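Long-range contact in 3-phosphoshikimate 1-carboxyvinyltransferase (Streptomyces sviceus, PDB 7M0O), which probably transfers the enolpyruvyl group of phosphoenolpyruvate to the 5-hydroxyl of shikimate-3-phosphate, the sixth step of chorismate biosynthesis: residues Pro111-Arg124 with Thr135-Asp149. Numbering follows the deposited sequence.
With K (potassium ion), chain C.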
loop_
_atom_site.group_PDB
_atom_site.type_symbol
_atom_site.label_atom_id
_atom_site.label_comp_id
_atom_site.label_asym_id
_atom_site.label_seq_id
_atom_site.Cartn_x
_atom_site.Cartn_y
_atom_site.Cartn_z
ATOM N N PRO A 111 -0.466 -16.345 13.049
ATOM C CA PRO A 111 -1.232 -15.442 13.931
ATOM C C PRO A 111 -2.696 -15.338 13.547
ATOM O O PRO A 111 -3.565 -15.275 14.431
ATOM C CB PRO A 111 -0.504 -14.100 13.775
ATOM C CG PRO A 111 0.898 -14.485 13.416
ATOM C CD PRO A 111 0.771 -15.702 12.553
ATOM N N LEU A 112 -2.991 -15.326 12.246
ATOM C CA LEU A 112 -4.378 -15.234 11.801
ATOM C C LEU A 112 -5.123 -16.541 12.050
ATOM O O LEU A 112 -6.263 -16.531 12.533
ATOM C CB LEU A 112 -4.425 -14.874 10.320
ATOM C CG LEU A 112 -5.830 -14.801 9.731
ATOM C CD1 LEU A 112 -6.707 -13.791 10.479
ATOM C CD2 LEU A 112 -5.704 -14.448 8.253
ATOM N N SER A 113 -4.503 -17.679 11.733
ATOM C CA SER A 113 -5.229 -18.935 11.911
ATOM C C SER A 113 -5.369 -19.290 13.387
ATOM O O SER A 113 -6.339 -19.958 13.769
ATOM C CB SER A 113 -4.554 -20.060 11.129
ATOM O OG SER A 113 -3.391 -20.508 11.793
ATOM N N ARG A 114 -4.422 -18.855 14.225
ATOM C CA ARG A 114 -4.574 -19.053 15.664
ATOM C C ARG A 114 -5.718 -18.213 16.211
ATOM O O ARG A 114 -6.494 -18.682 17.053
ATOM C CB ARG A 114 -3.260 -18.724 16.374
ATOM C CG ARG A 114 -3.333 -18.700 17.894
ATOM C CD ARG A 114 -2.739 -17.403 18.412
ATOM N NE ARG A 114 -3.370 -16.269 17.745
ATOM C CZ ARG A 114 -2.741 -15.164 17.360
ATOM N NH1 ARG A 114 -1.447 -15.004 17.576
ATOM N NH2 ARG A 114 -3.429 -14.217 16.767
ATOM N N ALA A 115 -5.845 -16.972 15.732
ATOM C CA ALA A 115 -6.929 -16.102 16.172
ATOM C C ALA A 115 -8.286 -16.628 15.719
ATOM O O ALA A 115 -9.253 -16.566 16.480
ATOM C CB ALA A 115 -6.688 -14.679 15.653
ATOM N N LEU A 116 -8.377 -17.164 14.490
ATOM C CA LEU A 116 -9.655 -17.695 14.009
ATOM C C LEU A 116 -10.085 -18.904 14.835
ATOM O O LEU A 116 -11.278 -19.078 15.122
ATOM C CB LEU A 116 -9.559 -18.081 12.535
ATOM C CG LEU A 116 -9.493 -16.902 11.554
ATOM C CD1 LEU A 116 -9.189 -17.389 10.105
ATOM C CD2 LEU A 116 -10.783 -16.092 11.569
ATOM N N ARG A 117 -9.130 -19.767 15.183
ATOM C CA ARG A 117 -9.439 -20.929 16.011
ATOM C C ARG A 117 -9.734 -20.538 17.459
ATOM O O ARG A 117 -10.618 -21.134 18.096
ATOM C CB ARG A 117 -8.304 -21.938 15.907
ATOM C CG ARG A 117 -8.281 -22.624 14.520
ATOM C CD ARG A 117 -7.090 -23.558 14.405
ATOM N NE ARG A 117 -5.830 -22.824 14.292
ATOM C CZ ARG A 117 -4.633 -23.403 14.252
ATOM N NH1 ARG A 117 -4.543 -24.729 14.298
ATOM N NH2 ARG A 117 -3.524 -22.665 14.140
ATOM N N ASP A 118 -9.035 -19.531 17.993
ATOM C CA ASP A 118 -9.425 -18.974 19.289
ATOM C C ASP A 118 -10.891 -18.542 19.270
ATOM O O ASP A 118 -11.609 -18.706 20.261
ATOM C CB ASP A 118 -8.550 -17.775 19.669
ATOM C CG ASP A 118 -7.163 -18.173 20.160
ATOM O OD1 ASP A 118 -6.913 -19.384 20.367
ATOM O OD2 ASP A 118 -6.303 -17.268 20.323
ATOM N N LEU A 119 -11.343 -17.986 18.141
ATOM C CA LEU A 119 -12.710 -17.519 17.913
ATOM C C LEU A 119 -13.695 -18.634 17.538
ATOM O O LEU A 119 -14.853 -18.337 17.203
ATOM C CB LEU A 119 -12.725 -16.459 16.814
ATOM C CG LEU A 119 -12.165 -15.105 17.252
ATOM C CD1 LEU A 119 -11.946 -14.193 16.054
ATOM C CD2 LEU A 119 -13.129 -14.480 18.255
ATOM N N GLY A 120 -13.277 -19.888 17.574
ATOM C CA GLY A 120 -14.201 -20.991 17.405
ATOM C C GLY A 120 -14.314 -21.544 16.004
ATOM O O GLY A 120 -15.203 -22.367 15.755
ATOM N N VAL A 121 -13.461 -21.116 15.080
ATOM C CA VAL A 121 -13.511 -21.626 13.718
ATOM C C VAL A 121 -12.862 -23.005 13.676
ATOM O O VAL A 121 -11.785 -23.224 14.247
ATOM C CB VAL A 121 -12.821 -20.657 12.740
ATOM C CG1 VAL A 121 -12.829 -21.239 11.323
ATOM C CG2 VAL A 121 -13.537 -19.298 12.752
ATOM N N ASP A 122 -13.532 -23.939 13.013
ATOM C CA ASP A 122 -12.963 -25.256 12.729
ATOM C C ASP A 122 -12.065 -25.089 11.516
ATOM O O ASP A 122 -12.498 -25.239 10.376
ATOM C CB ASP A 122 -14.061 -26.279 12.461
ATOM C CG ASP A 122 -13.515 -27.674 12.197
ATOM O OD1 ASP A 122 -12.304 -27.829 11.916
ATOM O OD2 ASP A 122 -14.315 -28.633 12.262
ATOM N N LEU A 123 -10.807 -24.743 11.764
ATOM C CA LEU A 123 -9.786 -24.621 10.734
ATOM C C LEU A 123 -8.708 -25.657 11.019
ATOM O O LEU A 123 -8.259 -25.803 12.163
ATOM C CB LEU A 123 -9.187 -23.199 10.713
ATOM C CG LEU A 123 -8.147 -22.810 9.663
ATOM C CD1 LEU A 123 -8.172 -21.306 9.525
ATOM C CD2 LEU A 123 -6.746 -23.286 10.098
ATOM N N ARG A 124 -8.285 -26.363 9.978
ATOM C CA ARG A 124 -7.289 -27.410 10.103
ATOM C C ARG A 124 -6.207 -27.207 9.055
ATOM O O ARG A 124 -6.503 -27.082 7.863
ATOM C CB ARG A 124 -7.931 -28.797 9.956
ATOM C CG ARG A 124 -9.026 -29.039 10.973
ATOM C CD ARG A 124 -9.693 -30.390 10.806
ATOM N NE ARG A 124 -11.055 -30.387 11.337
ATOM C CZ ARG A 124 -11.884 -31.421 11.234
ATOM N NH1 ARG A 124 -11.481 -32.534 10.627
ATOM N NH2 ARG A 124 -13.113 -31.348 11.725
ATOM N N THR A 135 -8.075 -26.261 5.650
ATOM C CA THR A 135 -9.482 -26.536 5.405
ATOM C C THR A 135 -10.323 -25.842 6.469
ATOM O O THR A 135 -10.060 -26.007 7.662
ATOM C CB THR A 135 -9.717 -28.048 5.400
ATOM O OG1 THR A 135 -8.962 -28.622 4.321
ATOM C CG2 THR A 135 -11.199 -28.380 5.216
ATOM N N VAL A 136 -11.317 -25.062 6.035
ATOM C CA VAL A 136 -12.255 -24.389 6.937
ATOM C C VAL A 136 -13.627 -25.038 6.820
ATOM O O VAL A 136 -14.282 -24.948 5.772
ATOM C CB VAL A 136 -12.372 -22.886 6.642
ATOM C CG1 VAL A 136 -13.332 -22.225 7.659
ATOM C CG2 VAL A 136 -11.005 -22.203 6.626
ATOM N N ARG A 137 -14.085 -25.644 7.914
ATOM C CA ARG A 137 -15.473 -26.093 8.054
ATOM C C ARG A 137 -16.231 -24.975 8.757
ATOM O O ARG A 137 -16.336 -24.942 9.984
ATOM C CB ARG A 137 -15.532 -27.407 8.817
ATOM C CG ARG A 137 -14.864 -28.566 8.055
ATOM C CD ARG A 137 -14.457 -29.729 8.972
ATOM N NE ARG A 137 -14.111 -30.948 8.234
ATOM C CZ ARG A 137 -12.906 -31.230 7.736
ATOM N NH1 ARG A 137 -11.903 -30.380 7.887
ATOM N NH2 ARG A 137 -12.700 -32.373 7.085
ATOM N N ALA A 138 -16.747 -24.038 7.961
ATOM C CA ALA A 138 -17.267 -22.772 8.464
ATOM C C ALA A 138 -18.708 -22.903 8.953
ATOM O O ALA A 138 -19.527 -23.605 8.347
ATOM C CB ALA A 138 -17.186 -21.712 7.355
ATOM N N ALA A 139 -19.012 -22.204 10.050
ATOM C CA ALA A 139 -20.374 -22.079 10.566
ATOM C C ALA A 139 -20.555 -20.708 11.215
ATOM O O ALA A 139 -21.165 -20.582 12.283
ATOM C CB ALA A 139 -20.695 -23.193 11.563
ATOM N N GLY A 140 -20.025 -19.665 10.577
ATOM C CA GLY A 140 -20.020 -18.333 11.146
ATOM C C GLY A 140 -19.061 -18.158 12.305
ATOM O O GLY A 140 -18.448 -19.132 12.772
ATOM N N VAL A 141 -18.921 -16.914 12.773
ATOM C CA VAL A 141 -18.066 -16.566 13.904
ATOM C C VAL A 141 -18.913 -15.828 14.929
ATOM O O VAL A 141 -19.525 -14.803 14.607
ATOM C CB VAL A 141 -16.873 -15.702 13.462
ATOM C CG1 VAL A 141 -16.061 -15.298 14.669
ATOM C CG2 VAL A 141 -16.020 -16.459 12.440
ATOM N N GLU A 142 -18.946 -16.347 16.162
ATOM C CA GLU A 142 -19.764 -15.739 17.208
ATOM C C GLU A 142 -19.267 -14.343 17.548
ATOM O O GLU A 142 -20.049 -13.386 17.592
ATOM C CB GLU A 142 -19.761 -16.619 18.452
ATOM C CG GLU A 142 -20.717 -16.126 19.546
ATOM C CD GLU A 142 -22.187 -16.170 19.111
ATOM O OE1 GLU A 142 -22.553 -17.022 18.275
ATOM O OE2 GLU A 142 -22.987 -15.352 19.615
ATOM N N GLY A 143 -17.973 -14.209 17.794
ATOM C CA GLY A 143 -17.380 -12.941 18.155
ATOM C C GLY A 143 -16.880 -12.908 19.585
ATOM O O GLY A 143 -16.618 -13.933 20.215
ATOM N N GLY A 144 -16.743 -11.692 20.101
ATOM C CA GLY A 144 -16.203 -11.501 21.436
ATOM C C GLY A 144 -14.725 -11.159 21.468
ATOM O O GLY A 144 -14.192 -10.611 20.499
ATOM N N GLU A 145 -14.046 -11.484 22.566
ATOM C CA GLU A 145 -12.643 -11.107 22.730
ATOM C C GLU A 145 -11.721 -12.037 21.951
ATOM O O GLU A 145 -12.009 -13.223 21.769
ATOM C CB GLU A 145 -12.244 -11.130 24.206
ATOM C CG GLU A 145 -12.818 -10.000 25.031
ATOM C CD GLU A 145 -12.324 -10.027 26.464
ATOM O OE1 GLU A 145 -12.101 -11.135 26.994
ATOM O OE2 GLU A 145 -12.152 -8.943 27.063
ATOM N N VAL A 146 -10.602 -11.482 21.482
ATOM C CA VAL A 146 -9.513 -12.268 20.909
ATOM C C VAL A 146 -8.224 -11.475 21.092
ATOM O O VAL A 146 -8.231 -10.242 21.047
ATOM C CB VAL A 146 -9.788 -12.620 19.430
ATOM C CG1 VAL A 146 -9.962 -11.352 18.588
ATOM C CG2 VAL A 146 -8.708 -13.567 18.874
ATOM N N THR A 147 -7.124 -12.177 21.339
ATOM C CA THR A 147 -5.816 -11.552 21.500
ATOM C C THR A 147 -4.940 -11.972 20.329
ATOM O O THR A 147 -4.676 -13.165 20.143
ATOM C CB THR A 147 -5.171 -11.938 22.836
ATOM O OG1 THR A 147 -6.028 -11.546 23.916
ATOM C CG2 THR A 147 -3.820 -11.244 23.000
ATOM N N LEU A 148 -4.495 -11.000 19.538
ATOM C CA LEU A 148 -3.694 -11.275 18.354
ATOM C C LEU A 148 -2.222 -11.051 18.666
ATOM O O LEU A 148 -1.858 -10.040 19.279
ATOM C CB LEU A 148 -4.134 -10.383 17.191
ATOM C CG LEU A 148 -3.221 -10.380 15.967
ATOM C CD1 LEU A 148 -3.427 -11.630 15.142
ATOM C CD2 LEU A 148 -3.513 -9.161 15.140
ATOM N N ASP A 149 -1.379 -11.990 18.238
ATOM C CA ASP A 149 0.059 -11.845 18.426
ATOM C C ASP A 149 0.748 -11.512 17.104
ATOM O O ASP A 149 1.657 -12.231 16.675
ATOM C CB ASP A 149 0.639 -13.119 19.045
ATOM C CG ASP A 149 0.370 -13.215 20.542
ATOM O OD1 ASP A 149 0.827 -12.318 21.290
ATOM O OD2 ASP A 149 -0.306 -14.180 20.970
HETATM K K K C . -11.883 -21.396 20.788
HETATM O O HOH W 1 -7.320 -15.130 21.780
HETATM O O HOH W 2 -16.060 -16.413 18.364
HETATM O O HOH W 3 -17.718 -18.978 16.475
HETATM O O HOH W 4 -16.237 -23.129 11.996
HETATM O O HOH W 5 -11.608 -27.823 9.083
#
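The guanidinium of R124 lies flat on that of R137, with centres 3.6 Å apart and planes 7° from parallel. Two like charges are stacked here, and D122 probably offsets them. Its carboxylate is gripped side-on by R124, with NE on OD1 at 2.9 Å and NH2 on OD2 at 3.0 Å, each through a syn lone pair. CG of D122 is anti to the backbone N (chi1 -178°), which sets OD2 against CD of R137. A lysine in place of D122 would probably leave R124 without its salt-bridge partner, put a third positive charge beside the stack and free R124 to turn off R137. The stack sits on one face of a beta hairpin, strands 122-125 and 134-139, with R124 and T135 as an antiparallel hydrogen-bonded pair. On the other sheet face CD1 of L123 meets CG2 of V136. Helix 110-118 leads into the hairpin through a Schellman motif at G120. Next to G120, V121 spreads its methyls, CG1 to V136 CG1 and CG2 to V141 CG2, both at 3.8 Å. L119 crosses V146 of strand 144-147 at about a right angle, CD2 to CB 4.0 Å. V146 also touches I173 of strand 171-174. At the helix end R117 O and D118 O bind potassium.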